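Local coordinates for kinesin-like protein KAR3 (PDB 1F9V) that probably hydrolyses ATP to drive movement along microtubules as a kinesin motor, here captured as a motor domain holding ADP and magnesium, at residues S21-I26 with P320-I325; L25-E30 with S39-K44; E139-N144 with L261-N266; V316-S321 with N330-A335. The protein carries 2 engineered substitutions. All coordinates share one frame; numbering follows the deposited sequence.

Interaction 1 of 4, residues S21-I26 with P320-I325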
loop_
_atom_site.group_PDB
_atom_site.type_symbol
_atom_site.label_atom_id
_atom_site.label_comp_id
_atom_site.label_asym_id
_atom_site.label_seq_id
_atom_site.Cartn_x
_atom_site.Cartn_y
_atom_site.Cartn_z
ATOM N N SER A 21 10.275 -19.704 -15.469
ATOM C CA SER A 21 8.838 -19.790 -15.693
ATOM C C SER A 21 8.527 -21.040 -16.524
ATOM O O SER A 21 7.615 -21.045 -17.357
ATOM C CB SER A 21 8.353 -18.534 -16.418
ATOM O OG SER A 21 6.949 -18.559 -16.589
ATOM N N ASP A 22 9.294 -22.096 -16.277
ATOM C CA ASP A 22 9.157 -23.366 -16.993
ATOM C C ASP A 22 7.807 -24.068 -16.861
ATOM O O ASP A 22 7.385 -24.778 -17.777
ATOM C CB ASP A 22 10.230 -24.353 -16.525
ATOM C CG ASP A 22 11.629 -23.954 -16.942
ATOM O OD1 ASP A 22 11.789 -23.029 -17.769
ATOM O OD2 ASP A 22 12.577 -24.584 -16.432
ATOM N N THR A 23 7.136 -23.890 -15.726
ATOM C CA THR A 23 5.872 -24.579 -15.497
ATOM C C THR A 23 4.632 -23.711 -15.318
ATOM O O THR A 23 3.631 -24.162 -14.760
ATOM C CB THR A 23 5.996 -25.524 -14.287
ATOM O OG1 THR A 23 6.507 -24.797 -13.163
ATOM C CG2 THR A 23 6.958 -26.665 -14.604
ATOM N N SER A 24 4.689 -22.473 -15.789
ATOM C CA SER A 24 3.539 -21.584 -15.688
ATOM C C SER A 24 3.666 -20.452 -16.693
ATOM O O SER A 24 4.738 -20.224 -17.262
ATOM C CB SER A 24 3.403 -21.011 -14.268
ATOM O OG SER A 24 4.569 -20.320 -13.869
ATOM N N LEU A 25 2.563 -19.749 -16.910
ATOM C CA LEU A 25 2.544 -18.643 -17.844
ATOM C C LEU A 25 1.739 -17.472 -17.296
ATOM O O LEU A 25 0.593 -17.624 -16.880
ATOM C CB LEU A 25 1.938 -19.091 -19.172
ATOM C CG LEU A 25 1.587 -17.975 -20.154
ATOM C CD1 LEU A 25 2.870 -17.353 -20.683
ATOM C CD2 LEU A 25 0.734 -18.527 -21.291
ATOM N N ILE A 26 2.355 -16.303 -17.289
ATOM C CA ILE A 26 1.674 -15.105 -16.841
ATOM C C ILE A 26 1.732 -14.189 -18.042
ATOM O O ILE A 26 2.810 -13.773 -18.462
ATOM C CB ILE A 26 2.393 -14.444 -15.646
ATOM C CG1 ILE A 26 2.228 -15.317 -14.401
ATOM C CG2 ILE A 26 1.807 -13.064 -15.390
ATOM C CD1 ILE A 26 3.103 -14.905 -13.232
ATOM N N PRO A 320 7.183 -13.335 -11.075
ATOM C CA PRO A 320 6.830 -13.886 -12.390
ATOM C C PRO A 320 7.183 -15.374 -12.503
ATOM O O PRO A 320 6.842 -16.028 -13.491
ATOM C CB PRO A 320 7.678 -13.063 -13.342
ATOM C CG PRO A 320 8.949 -12.834 -12.546
ATOM C CD PRO A 320 8.538 -12.750 -11.082
ATOM N N SER A 321 7.854 -15.903 -11.485
ATOM C CA SER A 321 8.324 -17.284 -11.499
ATOM C C SER A 321 7.383 -18.406 -11.083
ATOM O O SER A 321 6.501 -18.228 -10.246
ATOM C CB SER A 321 9.616 -17.358 -10.696
ATOM O OG SER A 321 10.510 -16.354 -11.159
ATOM N N SER A 322 7.610 -19.577 -11.684
ATOM C CA SER A 322 6.800 -20.777 -11.456
ATOM C C SER A 322 6.777 -21.305 -10.034
ATOM O O SER A 322 5.746 -21.800 -9.581
ATOM C CB SER A 322 7.255 -21.912 -12.384
ATOM O OG SER A 322 7.130 -21.534 -13.738
ATOM N N SER A 323 7.901 -21.216 -9.330
ATOM C CA SER A 323 7.952 -21.716 -7.961
ATOM C C SER A 323 6.999 -20.957 -7.045
ATOM O O SER A 323 6.625 -21.450 -5.983
ATOM C CB SER A 323 9.377 -21.624 -7.408
ATOM O OG SER A 323 9.814 -20.278 -7.331
ATOM N N HIS A 324 6.597 -19.763 -7.469
ATOM C CA HIS A 324 5.701 -18.931 -6.669
ATOM C C HIS A 324 4.295 -18.827 -7.238
ATOM O O HIS A 324 3.474 -18.065 -6.721
ATOM C CB HIS A 324 6.259 -17.510 -6.561
ATOM C CG HIS A 324 7.684 -17.446 -6.113
ATOM N ND1 HIS A 324 8.680 -16.887 -6.885
ATOM C CD2 HIS A 324 8.273 -17.830 -4.957
ATOM C CE1 HIS A 324 9.822 -16.929 -6.222
ATOM N NE2 HIS A 324 9.602 -17.496 -5.051
ATOM N N ILE A 325 4.006 -19.583 -8.291
ATOM C CA ILE A 325 2.702 -19.494 -8.938
ATOM C C ILE A 325 1.468 -19.669 -8.049
ATOM O O ILE A 325 0.440 -19.025 -8.264
ATOM C CB ILE A 325 2.618 -20.477 -10.130
ATOM C CG1 ILE A 325 1.498 -20.045 -11.070
ATOM C CG2 ILE A 325 2.432 -21.895 -9.633
ATOM C CD1 ILE A 325 1.738 -18.696 -11.707
HETATM O O HOH W 1 5.124 -17.831 -14.741
#

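Interaction 2 of 4, residues L25-E30 with S39-K44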
loop_
_atom_site.group_PDB
_atom_site.type_symbol
_atom_site.label_atom_id
_atom_site.label_comp_id
_atom_site.label_asym_id
_atom_site.label_seq_id
_atom_site.Cartn_x
_atom_site.Cartn_y
_atom_site.Cartn_z
ATOM N N LEU A 25 2.563 -19.749 -16.910
ATOM C CA LEU A 25 2.544 -18.643 -17.844
ATOM C C LEU A 25 1.739 -17.472 -17.296
ATOM O O LEU A 25 0.593 -17.624 -16.880
ATOM C CB LEU A 25 1.938 -19.091 -19.172
ATOM C CG LEU A 25 1.587 -17.975 -20.154
ATOM C CD1 LEU A 25 2.870 -17.353 -20.683
ATOM C CD2 LEU A 25 0.734 -18.527 -21.291
ATOM N N ILE A 26 2.355 -16.303 -17.289
ATOM C CA ILE A 26 1.674 -15.105 -16.841
ATOM C C ILE A 26 1.732 -14.189 -18.042
ATOM O O ILE A 26 2.810 -13.773 -18.462
ATOM C CB ILE A 26 2.393 -14.444 -15.646
ATOM C CG1 ILE A 26 2.228 -15.317 -14.401
ATOM C CG2 ILE A 26 1.807 -13.064 -15.390
ATOM C CD1 ILE A 26 3.103 -14.905 -13.232
ATOM N N ASN A 27 0.577 -13.901 -18.617
ATOM C CA ASN A 27 0.513 -13.037 -19.782
ATOM C C ASN A 27 -0.248 -11.758 -19.468
ATOM O O ASN A 27 -1.415 -11.800 -19.075
ATOM C CB ASN A 27 -0.172 -13.768 -20.938
ATOM C CG ASN A 27 -0.470 -12.848 -22.110
ATOM O OD1 ASN A 27 0.401 -12.114 -22.575
ATOM N ND2 ASN A 27 -1.708 -12.884 -22.591
ATOM N N VAL A 28 0.410 -10.619 -19.654
ATOM C CA VAL A 28 -0.222 -9.334 -19.395
ATOM C C VAL A 28 -0.599 -8.664 -20.708
ATOM O O VAL A 28 0.241 -8.503 -21.590
ATOM C CB VAL A 28 0.721 -8.387 -18.618
ATOM C CG1 VAL A 28 0.041 -7.045 -18.400
ATOM C CG2 VAL A 28 1.121 -9.015 -17.289
ATOM N N ASN A 29 -1.859 -8.274 -20.838
ATOM C CA ASN A 29 -2.313 -7.611 -22.047
ATOM C C ASN A 29 -2.064 -6.116 -21.954
ATOM O O ASN A 29 -1.838 -5.574 -20.870
ATOM C CB ASN A 29 -3.800 -7.880 -22.263
ATOM C CG ASN A 29 -4.093 -9.352 -22.445
ATOM O OD1 ASN A 29 -3.514 -10.010 -23.319
ATOM N ND2 ASN A 29 -4.992 -9.885 -21.617
ATOM N N GLU A 30 -2.092 -5.449 -23.099
ATOM C CA GLU A 30 -1.873 -4.013 -23.142
ATOM C C GLU A 30 -3.083 -3.310 -22.529
ATOM O O GLU A 30 -4.212 -3.782 -22.659
ATOM C CB GLU A 30 -1.660 -3.562 -24.594
ATOM C CG GLU A 30 -2.202 -4.543 -25.649
ATOM C CD GLU A 30 -1.312 -5.775 -25.879
ATOM O OE1 GLU A 30 -1.819 -6.913 -25.730
ATOM O OE2 GLU A 30 -0.115 -5.609 -26.217
ATOM N N SER A 39 -5.871 -6.268 -18.474
ATOM C CA SER A 39 -6.095 -7.654 -18.100
ATOM C C SER A 39 -4.855 -8.527 -18.188
ATOM O O SER A 39 -3.862 -8.174 -18.826
ATOM C CB SER A 39 -7.199 -8.258 -18.970
ATOM O OG SER A 39 -6.805 -8.250 -20.328
ATOM N N MET A 40 -4.925 -9.671 -17.515
ATOM C CA MET A 40 -3.835 -10.633 -17.509
ATOM C C MET A 40 -4.411 -12.037 -17.361
ATOM O O MET A 40 -5.544 -12.215 -16.901
ATOM C CB MET A 40 -2.861 -10.330 -16.361
ATOM C CG MET A 40 -3.446 -10.533 -14.969
ATOM S SD MET A 40 -2.355 -9.925 -13.659
ATOM C CE MET A 40 -1.091 -11.204 -13.661
ATOM N N GLU A 41 -3.622 -13.028 -17.768
ATOM C CA GLU A 41 -4.026 -14.426 -17.693
ATOM C C GLU A 41 -2.908 -15.236 -17.071
ATOM O O GLU A 41 -1.741 -15.058 -17.407
ATOM C CB GLU A 41 -4.336 -14.976 -19.085
ATOM C CG GLU A 41 -5.623 -14.447 -19.678
ATOM C CD GLU A 41 -5.758 -14.775 -21.152
ATOM O OE1 GLU A 41 -4.977 -15.615 -21.646
ATOM O OE2 GLU A 41 -6.644 -14.195 -21.819
ATOM N N VAL A 42 -3.275 -16.123 -16.155
ATOM C CA VAL A 42 -2.306 -16.963 -15.475
ATOM C C VAL A 42 -2.690 -18.413 -15.703
ATOM O O VAL A 42 -3.835 -18.802 -15.480
ATOM C CB VAL A 42 -2.283 -16.679 -13.946
ATOM C CG1 VAL A 42 -1.310 -17.618 -13.248
ATOM C CG2 VAL A 42 -1.896 -15.229 -13.693
ATOM N N THR A 43 -1.726 -19.212 -16.142
ATOM C CA THR A 43 -1.970 -20.623 -16.402
ATOM C C THR A 43 -0.876 -21.499 -15.803
ATOM O O THR A 43 0.307 -21.170 -15.885
ATOM C CB THR A 43 -2.022 -20.906 -17.910
ATOM O OG1 THR A 43 -2.898 -19.971 -18.545
ATOM C CG2 THR A 43 -2.523 -22.315 -18.163
ATOM N N LYS A 44 -1.276 -22.610 -15.192
ATOM C CA LYS A 44 -0.329 -23.555 -14.613
ATOM C C LYS A 44 -0.181 -24.683 -15.633
ATOM O O LYS A 44 -1.177 -25.170 -16.169
ATOM C CB LYS A 44 -0.854 -24.101 -13.283
ATOM C CG LYS A 44 -0.709 -23.113 -12.124
ATOM C CD LYS A 44 -1.307 -23.664 -10.834
ATOM C CE LYS A 44 -0.728 -25.033 -10.488
ATOM N NZ LYS A 44 0.162 -25.006 -9.294
HETATM O O HOH W 2 -1.747 -17.503 -19.029
HETATM O O HOH W 3 -5.994 -5.400 -21.107
#

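Interaction 3 of 4, residues E139-N144 with L261-N266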
loop_
_atom_site.group_PDB
_atom_site.type_symbol
_atom_site.label_atom_id
_atom_site.label_comp_id
_atom_site.label_asym_id
_atom_site.label_seq_id
_atom_site.Cartn_x
_atom_site.Cartn_y
_atom_site.Cartn_z
ATOM N N GLU A 139 5.298 0.580 12.870
ATOM C CA GLU A 139 5.070 -0.761 12.377
ATOM C C GLU A 139 4.045 -1.394 13.305
ATOM O O GLU A 139 3.937 -1.018 14.473
ATOM C CB GLU A 139 6.364 -1.582 12.379
ATOM C CG GLU A 139 6.540 -2.430 13.615
ATOM C CD GLU A 139 7.814 -3.248 13.605
ATOM O OE1 GLU A 139 8.487 -3.320 12.552
ATOM O OE2 GLU A 139 8.137 -3.821 14.665
ATOM N N ILE A 140 3.266 -2.321 12.766
ATOM C CA ILE A 140 2.297 -3.048 13.559
ATOM C C ILE A 140 2.779 -4.489 13.490
ATOM O O ILE A 140 2.892 -5.066 12.407
ATOM C CB ILE A 140 0.868 -2.939 12.985
ATOM C CG1 ILE A 140 0.311 -1.534 13.243
ATOM C CG2 ILE A 140 -0.045 -3.969 13.653
ATOM C CD1 ILE A 140 -0.999 -1.250 12.548
ATOM N N TYR A 141 3.106 -5.050 14.647
ATOM C CA TYR A 141 3.581 -6.425 14.740
ATOM C C TYR A 141 2.769 -7.118 15.825
ATOM O O TYR A 141 2.743 -6.669 16.977
ATOM C CB TYR A 141 5.068 -6.464 15.098
ATOM C CG TYR A 141 5.588 -7.873 15.260
ATOM C CD1 TYR A 141 5.517 -8.783 14.208
ATOM C CD2 TYR A 141 6.105 -8.313 16.477
ATOM C CE1 TYR A 141 5.945 -10.097 14.362
ATOM C CE2 TYR A 141 6.538 -9.634 16.642
ATOM C CZ TYR A 141 6.449 -10.516 15.578
ATOM O OH TYR A 141 6.854 -11.824 15.727
ATOM N N ASN A 142 2.104 -8.205 15.454
ATOM C CA ASN A 142 1.275 -8.939 16.394
ATOM C C ASN A 142 0.241 -7.991 16.972
ATOM O O ASN A 142 -0.044 -8.028 18.168
ATOM C CB ASN A 142 2.127 -9.535 17.516
ATOM C CG ASN A 142 2.678 -10.890 17.157
ATOM O OD1 ASN A 142 2.175 -11.541 16.247
ATOM N ND2 ASN A 142 3.714 -11.323 17.860
ATOM N N GLU A 143 -0.293 -7.131 16.109
ATOM C CA GLU A 143 -1.323 -6.159 16.467
ATOM C C GLU A 143 -0.901 -5.090 17.479
ATOM O O GLU A 143 -1.752 -4.443 18.095
ATOM C CB GLU A 143 -2.584 -6.892 16.955
ATOM C CG GLU A 143 -3.272 -7.742 15.871
ATOM C CD GLU A 143 -3.701 -6.933 14.645
ATOM O OE1 GLU A 143 -4.861 -6.464 14.610
ATOM O OE2 GLU A 143 -2.883 -6.765 13.712
ATOM N N ASN A 144 0.406 -4.901 17.636
ATOM C CA ASN A 144 0.946 -3.887 18.541
ATOM C C ASN A 144 1.690 -2.846 17.710
ATOM O O ASN A 144 2.401 -3.192 16.771
ATOM C CB ASN A 144 1.926 -4.505 19.538
ATOM C CG ASN A 144 1.244 -5.406 20.550
ATOM O OD1 ASN A 144 1.770 -6.455 20.912
ATOM N ND2 ASN A 144 0.071 -5.000 21.010
ATOM N N LEU A 261 3.387 -19.345 15.408
ATOM C CA LEU A 261 1.946 -19.553 15.352
ATOM C C LEU A 261 1.213 -18.246 15.630
ATOM O O LEU A 261 0.293 -17.871 14.908
ATOM C CB LEU A 261 1.524 -20.597 16.388
ATOM C CG LEU A 261 0.031 -20.687 16.720
ATOM C CD1 LEU A 261 -0.769 -20.984 15.461
ATOM C CD2 LEU A 261 -0.186 -21.768 17.762
ATOM N N ARG A 262 1.629 -17.547 16.680
ATOM C CA ARG A 262 0.973 -16.302 17.036
ATOM C C ARG A 262 1.069 -15.271 15.929
ATOM O O ARG A 262 0.088 -14.596 15.624
ATOM C CB ARG A 262 1.566 -15.754 18.333
ATOM C CG ARG A 262 1.521 -16.763 19.485
ATOM C CD ARG A 262 0.191 -16.733 20.242
ATOM N NE ARG A 262 -0.748 -17.754 19.780
ATOM C CZ ARG A 262 -1.315 -18.670 20.562
ATOM N NH1 ARG A 262 -1.041 -18.711 21.862
ATOM N NH2 ARG A 262 -2.170 -19.543 20.042
ATOM N N GLU A 263 2.246 -15.152 15.319
ATOM C CA GLU A 263 2.423 -14.192 14.241
ATOM C C GLU A 263 1.591 -14.583 13.021
ATOM O O GLU A 263 0.968 -13.732 12.391
ATOM C CB GLU A 263 3.909 -14.064 13.888
ATOM C CG GLU A 263 4.353 -14.821 12.670
ATOM C CD GLU A 263 5.811 -14.563 12.343
ATOM O OE1 GLU A 263 6.255 -14.969 11.244
ATOM O OE2 GLU A 263 6.508 -13.952 13.187
ATOM N N THR A 264 1.552 -15.873 12.706
ATOM C CA THR A 264 0.776 -16.347 11.563
ATOM C C THR A 264 -0.699 -16.022 11.749
ATOM O O THR A 264 -1.368 -15.572 10.821
ATOM C CB THR A 264 0.923 -17.874 11.389
ATOM O OG1 THR A 264 2.303 -18.195 11.191
ATOM C CG2 THR A 264 0.107 -18.362 10.198
ATOM N N GLN A 265 -1.205 -16.254 12.956
ATOM C CA GLN A 265 -2.601 -15.983 13.256
ATOM C C GLN A 265 -2.912 -14.498 13.122
ATOM O O GLN A 265 -3.940 -14.121 12.574
ATOM C CB GLN A 265 -2.941 -16.454 14.672
ATOM C CG GLN A 265 -2.895 -17.963 14.842
ATOM C CD GLN A 265 -3.111 -18.395 16.279
ATOM O OE1 GLN A 265 -2.587 -17.784 17.212
ATOM N NE2 GLN A 265 -3.887 -19.454 16.465
ATOM N N ASN A 266 -2.012 -13.660 13.622
ATOM C CA ASN A 266 -2.203 -12.213 13.565
ATOM C C ASN A 266 -2.094 -11.662 12.141
ATOM O O ASN A 266 -2.842 -10.757 11.759
ATOM C CB ASN A 266 -1.191 -11.516 14.482
ATOM C CG ASN A 266 -1.610 -11.557 15.944
ATOM O OD1 ASN A 266 -2.779 -11.339 16.270
ATOM N ND2 ASN A 266 -0.662 -11.844 16.827
#

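Interaction 4 of 4, residues V316-S321 with N330-A335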
loop_
_atom_site.group_PDB
_atom_site.type_symbol
_atom_site.label_atom_id
_atom_site.label_comp_id
_atom_site.label_asym_id
_atom_site.label_seq_id
_atom_site.Cartn_x
_atom_site.Cartn_y
_atom_site.Cartn_z
ATOM N N VAL A 316 -0.703 -4.716 -5.581
ATOM C CA VAL A 316 -0.388 -6.132 -5.431
ATOM C C VAL A 316 0.851 -6.566 -6.206
ATOM O O VAL A 316 0.878 -6.572 -7.440
ATOM C CB VAL A 316 -1.599 -7.009 -5.815
ATOM C CG1 VAL A 316 -1.261 -8.481 -5.645
ATOM C CG2 VAL A 316 -2.789 -6.646 -4.931
ATOM N N ASN A 317 1.878 -6.922 -5.442
ATOM C CA ASN A 317 3.160 -7.351 -5.969
ATOM C C ASN A 317 3.186 -8.850 -6.162
ATOM O O ASN A 317 2.771 -9.604 -5.282
ATOM C CB ASN A 317 4.273 -6.963 -4.993
ATOM C CG ASN A 317 4.410 -5.468 -4.837
ATOM O OD1 ASN A 317 3.981 -4.892 -3.837
ATOM N ND2 ASN A 317 5.011 -4.825 -5.829
ATOM N N ILE A 318 3.683 -9.286 -7.317
ATOM C CA ILE A 318 3.787 -10.713 -7.583
ATOM C C ILE A 318 5.084 -11.057 -8.293
ATOM O O ILE A 318 5.672 -10.227 -8.992
ATOM C CB ILE A 318 2.608 -11.248 -8.437
ATOM C CG1 ILE A 318 2.535 -10.508 -9.766
ATOM C CG2 ILE A 318 1.293 -11.133 -7.657
ATOM C CD1 ILE A 318 1.632 -11.204 -10.777
ATOM N N SER A 319 5.536 -12.284 -8.074
ATOM C CA SER A 319 6.739 -12.785 -8.717
ATOM C C SER A 319 6.301 -13.370 -10.063
ATOM O O SER A 319 5.169 -13.834 -10.206
ATOM C CB SER A 319 7.367 -13.880 -7.860
ATOM O OG SER A 319 8.092 -14.804 -8.660
ATOM N N PRO A 320 7.183 -13.335 -11.075
ATOM C CA PRO A 320 6.830 -13.886 -12.390
ATOM C C PRO A 320 7.183 -15.374 -12.503
ATOM O O PRO A 320 6.842 -16.028 -13.491
ATOM C CB PRO A 320 7.678 -13.063 -13.342
ATOM C CG PRO A 320 8.949 -12.834 -12.546
ATOM C CD PRO A 320 8.538 -12.750 -11.082
ATOM N N SER A 321 7.854 -15.903 -11.485
ATOM C CA SER A 321 8.324 -17.284 -11.499
ATOM C C SER A 321 7.383 -18.406 -11.083
ATOM O O SER A 321 6.501 -18.228 -10.246
ATOM C CB SER A 321 9.616 -17.358 -10.696
ATOM O OG SER A 321 10.510 -16.354 -11.159
ATOM N N ASN A 330 -2.898 -16.678 -5.269
ATOM C CA ASN A 330 -3.537 -16.264 -4.021
ATOM C C ASN A 330 -3.594 -14.733 -3.981
ATOM O O ASN A 330 -4.637 -14.148 -3.688
ATOM C CB ASN A 330 -2.747 -16.779 -2.816
ATOM C CG ASN A 330 -3.013 -18.251 -2.521
ATOM O OD1 ASN A 330 -4.017 -18.820 -2.961
ATOM N ND2 ASN A 330 -2.114 -18.869 -1.770
ATOM N N SER A 331 -2.469 -14.095 -4.298
ATOM C CA SER A 331 -2.381 -12.635 -4.298
ATOM C C SER A 331 -3.333 -11.987 -5.302
ATOM O O SER A 331 -3.941 -10.954 -5.016
ATOM C CB SER A 331 -0.946 -12.187 -4.600
ATOM O OG SER A 331 -0.068 -12.503 -3.534
ATOM N N LEU A 332 -3.462 -12.587 -6.482
ATOM C CA LEU A 332 -4.344 -12.040 -7.504
ATOM C C LEU A 332 -5.797 -12.210 -7.092
ATOM O O LEU A 332 -6.651 -11.392 -7.440
ATOM C CB LEU A 332 -4.081 -12.718 -8.858
ATOM C CG LEU A 332 -2.734 -12.330 -9.488
ATOM C CD1 LEU A 332 -2.442 -13.215 -10.697
ATOM C CD2 LEU A 332 -2.767 -10.863 -9.896
ATOM N N ARG A 333 -6.086 -13.271 -6.344
ATOM C CA ARG A 333 -7.449 -13.474 -5.881
ATOM C C ARG A 333 -7.753 -12.412 -4.808
ATOM O O ARG A 333 -8.873 -11.897 -4.737
ATOM C CB ARG A 333 -7.618 -14.889 -5.331
ATOM C CG ARG A 333 -8.190 -15.860 -6.364
ATOM C CD ARG A 333 -8.306 -17.278 -5.812
ATOM N NE ARG A 333 -7.662 -18.226 -6.710
ATOM C CZ ARG A 333 -6.613 -18.973 -6.387
ATOM N NH1 ARG A 333 -6.078 -18.893 -5.179
ATOM N NH2 ARG A 333 -6.079 -19.779 -7.288
ATOM N N PHE A 334 -6.759 -12.077 -3.988
ATOM C CA PHE A 334 -6.959 -11.037 -2.978
ATOM C C PHE A 334 -7.185 -9.710 -3.714
ATOM O O PHE A 334 -8.107 -8.956 -3.395
ATOM C CB PHE A 334 -5.736 -10.915 -2.064
ATOM C CG PHE A 334 -5.842 -9.795 -1.051
ATOM C CD1 PHE A 334 -5.394 -8.516 -1.360
ATOM C CD2 PHE A 334 -6.401 -10.022 0.204
ATOM C CE1 PHE A 334 -5.500 -7.475 -0.429
ATOM C CE2 PHE A 334 -6.508 -8.986 1.137
ATOM C CZ PHE A 334 -6.059 -7.719 0.818
ATOM N N ALA A 335 -6.337 -9.431 -4.703
ATOM C CA ALA A 335 -6.449 -8.207 -5.492
ATOM C C ALA A 335 -7.835 -8.070 -6.106
ATOM O O ALA A 335 -8.408 -6.981 -6.120
ATOM C CB ALA A 335 -5.395 -8.198 -6.590
HETATM O O HOH W 4 2.490 -12.129 -4.224
#

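Interaction 1 of 4, residues S21-I26 with P320-I325
The backbones come closest where the CA atoms of Ser21 and Ser322 stand 4.8 Å apart, a type I turn from Ser21 to Ser24 facing the short 3-10 segment 322-324. Ser322 supplies the central group: with its hydroxyl opposite the carbonyl carbon (chi1 -60°), OG reaches into the turn and accepts the Thr23 amide, Thr23 N to Ser322 OG being 3.1 Å. The same oxygen shares a hydrogen bond of 2.8 Å with Ser24 OG, and a weak bond to the backbone oxygen of Asn20 adds a third partner. A single hydroxyl is thus gripped from several directions, which should fix its rotation. Beside it a water ties three oxygens together: it donates to Ser21 OG at 2.7 Å and to Pro320 O at 2.8 Å, and also bonds Ser24 OG. Ser21 OG in turn donates to Ser24 O within the turn. Apolar contacts flank this polar cluster. Ile325 lays CD1 against Ser24 CB at 3.8 Å, while Ile26 sets its CD1 against the backbone O and CA of Pro320 and ends 4.3 Å from Ile325 CD1. Here the loop leaving the last strand of the central sheet, with the Pro320 side chain about 8 Å from a bound ADP, is joined to the edge of the small three-stranded antiparallel lobe of the kinesin motor head.

Interaction 2 of 4, residues L25-E30 with S39-K44
Leu25 with Thr43 and Asn27 with Glu41 form the hydrogen-bonded pairs of a beta hairpin, whose strands 25-28 and 39-44 run antiparallel at 171°. Each pair is closed by two backbone bonds, among them a nearly straight one from Asn27 N to Glu41 O, 2.9 Å with 174° at the hydrogen. In the gaps between, CA-H...O contacts fill in, such as Met40 CA to Asn27 O at 3.1 Å. The non-hydrogen-bonded pairs, Ile26 with Val42 and Val28 with Met40, carry the apolar contacts on one face. Met40 lies alongside Ile26, and the bend at its third torsion brings CE to 3.9 Å from Ile26 CG2. Ile26 CG1 in turn is 4.2 Å from Val42 CG2. This face is turned to the body of the motor domain, where Leu332 of helix 325-338 packs on both Met40 and Val42. Water extends the polar network: one molecule donates to Leu25 O and bonds Thr43 OG1, while another joins Glu30 O to Ser39 N. Past the last pair, Asn29 N still bonds Ser39 O at 2.8 Å, and Asn29 ND2 donates to Ser39 OG, also at 2.8 Å. A leucine in place of Asn29 is likely to leave Ser39 OG without this donor, with only the backbone bond remaining between the two residues. In the side-chain bond the Ser39 oxygen lies 18° out of the Asn29 amide plane.

Interaction 3 of 4, residues E139-N144 with L261-N266
Asn266 ND2 donates to Asn142 OD1 at 2.9 Å, and this amide-to-amide bond is the centre of the contact. The two side chains cross at about a right angle with their planes 61° apart, and the donor approaches from above the acceptor's carbonyl plane, 52° out of it. The same oxygen rests 3.3 Å from Glu263 CA, hence close against the helix backbone. On the other side of the Asn266 amide, OD1 lies 3.7 Å from Glu143 CG. Replacing Asn266 by an alanine would probably strand Asn142 OD1 without its donor and open a gap beside the Glu143 methylene. A second link runs from Tyr141 OH to Glu263 OE2, a long, weak hydrogen bond at 3.3 Å, for which Glu263 may not be the sole taker of the proton. The carboxylate meets the ring at its edge, with the planes 83° apart. Outside this shell, Asn142 CG sits 4.0 Å above the plane of the Tyr141 ring, offset toward its rim, and His213 meets that ring edge-to-face. Glu143 is held elsewhere: its OE1 accepts the backbone N of Lys297, at the start of helix 297-306. Arg262 NE bonds Gln265 OE1 along the helix surface. What presents Asn142 and Glu143 to the helix is a type I' turn from Tyr141 to Asn144, both central residues having positive phi. The contact therefore sets the two-residue turn of the beta hairpin formed by strands 130-141 and 144-147 against helix 258-281, which, following the DLAGSE-type switch II sequence, is probably the switch II helix of kinesins.

Interaction 4 of 4, residues V316-S321 with N330-A335
Val316 carries CG1 opposite its own nitrogen (chi1 -180°), a setting that leaves one methyl for each of two helix positions, CG1 over Ser331 and CG2 on Ala335. Ile318, with chi1 at 58°, instead turns CG2 to the helix, 3.9 Å from Ser331 CB. The pair belongs to the alpha/beta core of a P-loop NTPase: strand 316-318 ends the last strand of the central sheet, and segment 330-335 lies in the helix that follows, running back across it, with axes 8.7 Å apart and N-to-C directions 164° from each other. The helix meets Val316 with two small residues, Ser331 and Ala335. Val316 CG2 and Ala335 CB are 3.5 Å apart, tighter than an ordinary methyl contact, and Val316 CG1 also sits 3.7 Å from Ser331 O. Further along, Ile318 CD1 comes only within 4.5 Å of Leu332 CD2; Leu332 also packs against Phe54 and Phe56 of strand 51-56. The Asn317 side chain leaves on the opposite face from the helix, about 6 Å from bound ADP. At the strand's end Ser319 OG accepts Ser321 N, an ST turn, and is also bonded to His324 ND1. Between strand and helix, one water donates to Asn317 O at 2.8 Å and is hydrogen-bonded to Ser331 OG at 2.7 Å.

Along the chain, the first pairing to close is interaction 2, a hairpin with only eight residues between its segments. It begins on the strand that also starts interaction 1, and they share Leu25 and Ile26. Interaction 3 closes later, bridging 116 residues between a hairpin of the central sheet and helix 258-281, nested wholly within the 293-residue span that interaction 1 brings together. Interaction 4 opens on strand 311-318 at Val316; the last two residues of its first segment, Pro320 and Ser321, begin the second segment of interaction 1. Interactions 1, 2 and 4 form one continuous region, interactions 2 and 4 packing directly on each other. Interaction 3 stands apart, its nearest atoms about 11 Å from interaction 4.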